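Local coordinates for protein of unknown function with a Fic domain (Bacteroides thetaiotaomicron VPI-5482, PDB 3CUC) that is of unknown function but carries a Fic domain, a mostly helical fold of the Fic/DOC family, at residues A[156-160]-A[189-194]. Residues are numbered along the deposited sequence; the frame is centred on the assembly and turned at random.
Sequences TPAFM and YIRIHP
Selenomethionine Met160 reaches across from one helix to the other and lies against Ile192, Pro194 and Tyr189. Its selenium meets Pro194 CG at 3.8 Å and Ile192 CD1 at 4.0 Å. Bends at chi2 (-62°) and chi3 (-74°) turn the end of the chain toward Tyr189; an unbranched side chain makes such bends at little cost. Met160 CE thereby comes to the rim of the Tyr189 ring, near its plane and 4.1 Å from CE1; the selenium stands 65° off the ring normal, an oblique Met-aromatic contact. One face of the same ring is covered near its rim by CD of Pro194.

The segment 189-194 ends the helix 178-192 and runs into the His-Pro-Phe start of the Fic signature HPFx(D/E)GN(G/K)R. His193, with positive phi, breaks the helix, and the turn brings the rigid Pro194 ring round to face the first turn of helix 156-173. There Thr156 CG2 packs 3.8 Å from Pro194 CB. Thr156 suits a helix start beside an apolar neighbour: its methyl, anti to the backbone N, serves the proline, while OG1 is hydrogen-bonded to Ser152 O.

Branched Ile192 points toward helix 156-173 and offers this buried place two apolar branches, CG2 and CD1, both near the selenium. Its CD1 lies 4.0 Å from Phe159 CB, and CG1 meets the edge of the Phe159 ring, 4.1 Å from CD2. No hydrogen bond joins the segments.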
# COMPACT_ATOMS: atom_id res chain seq x y z
N THR A 156 12.22 15.67 7.71
CA THR A 156 11.06 14.79 7.52
C THR A 156 9.70 15.51 7.62
O THR A 156 8.90 15.40 6.70
CB THR A 156 11.09 13.58 8.49
OG1 THR A 156 12.16 12.70 8.11
CG2 THR A 156 9.77 12.81 8.45
N PRO A 157 9.44 16.23 8.73
CA PRO A 157 8.15 16.93 8.83
C PRO A 157 7.86 17.91 7.68
O PRO A 157 6.72 18.01 7.24
CB PRO A 157 8.24 17.68 10.16
CG PRO A 157 9.65 17.61 10.58
CD PRO A 157 10.26 16.42 9.93
N ALA A 158 8.89 18.62 7.22
CA ALA A 158 8.76 19.51 6.06
C ALA A 158 8.45 18.71 4.79
O ALA A 158 7.56 19.08 4.02
CB ALA A 158 10.03 20.33 5.88
N PHE A 159 9.19 17.62 4.58
CA PHE A 159 8.97 16.72 3.44
C PHE A 159 7.56 16.13 3.42
O PHE A 159 6.95 16.02 2.35
CB PHE A 159 10.00 15.58 3.48
CG PHE A 159 11.33 15.92 2.87
CD1 PHE A 159 11.82 17.23 2.87
CD2 PHE A 159 12.11 14.92 2.30
CE1 PHE A 159 13.05 17.52 2.31
CE2 PHE A 159 13.34 15.21 1.74
CZ PHE A 159 13.81 16.52 1.74
N MSE A 160 7.06 15.74 4.59
CA MSE A 160 5.73 15.15 4.72
C MSE A 160 4.63 16.17 4.46
O MSE A 160 3.67 15.87 3.76
CB MSE A 160 5.54 14.51 6.10
CG MSE A 160 6.33 13.24 6.29
SE MSE A 160 5.78 11.88 5.06
CE MSE A 160 4.06 11.38 5.85
N TYR A 189 6.63 8.66 -0.74
CA TYR A 189 6.51 8.27 0.66
C TYR A 189 7.63 7.32 1.08
O TYR A 189 8.31 7.55 2.09
CB TYR A 189 5.16 7.62 0.97
CG TYR A 189 5.09 7.09 2.39
CD1 TYR A 189 4.71 7.92 3.44
CD2 TYR A 189 5.43 5.77 2.68
CE1 TYR A 189 4.67 7.45 4.74
CE2 TYR A 189 5.39 5.29 3.97
CZ TYR A 189 5.01 6.13 5.00
OH TYR A 189 4.97 5.65 6.28
N ILE A 190 7.83 6.26 0.29
CA ILE A 190 8.83 5.25 0.63
C ILE A 190 10.25 5.84 0.63
O ILE A 190 11.12 5.39 1.38
CB ILE A 190 8.74 4.01 -0.32
CG1 ILE A 190 9.24 2.75 0.40
CG2 ILE A 190 9.52 4.24 -1.61
CD1 ILE A 190 8.27 2.23 1.46
N ARG A 191 10.47 6.87 -0.19
CA ARG A 191 11.77 7.56 -0.23
C ARG A 191 11.98 8.49 0.97
O ARG A 191 13.10 8.65 1.42
CB ARG A 191 11.93 8.36 -1.53
CG ARG A 191 12.19 7.51 -2.78
CD ARG A 191 13.49 6.73 -2.70
NE ARG A 191 14.64 7.61 -2.49
CZ ARG A 191 15.41 8.10 -3.46
NH1 ARG A 191 15.18 7.82 -4.74
NH2 ARG A 191 16.44 8.89 -3.15
N ILE A 192 10.91 9.09 1.47
CA ILE A 192 10.97 9.85 2.72
C ILE A 192 11.18 8.90 3.91
O ILE A 192 12.00 9.16 4.79
CB ILE A 192 9.68 10.69 2.95
CG1 ILE A 192 9.49 11.74 1.85
CG2 ILE A 192 9.74 11.40 4.30
CD1 ILE A 192 8.13 12.40 1.88
N HIS A 193 10.43 7.80 3.93
CA HIS A 193 10.56 6.74 4.95
C HIS A 193 10.45 7.34 6.38
O HIS A 193 11.34 7.13 7.22
CB HIS A 193 11.88 5.98 4.73
CG HIS A 193 11.76 4.48 4.81
ND1 HIS A 193 12.16 3.75 5.90
CD2 HIS A 193 11.30 3.58 3.90
CE1 HIS A 193 11.95 2.47 5.68
NE2 HIS A 193 11.42 2.34 4.48
N PRO A 194 9.35 8.07 6.64
CA PRO A 194 9.21 8.98 7.79
C PRO A 194 9.22 8.33 9.16
O PRO A 194 9.79 8.89 10.09
CB PRO A 194 7.86 9.66 7.54
CG PRO A 194 7.10 8.70 6.72
CD PRO A 194 8.12 8.05 5.83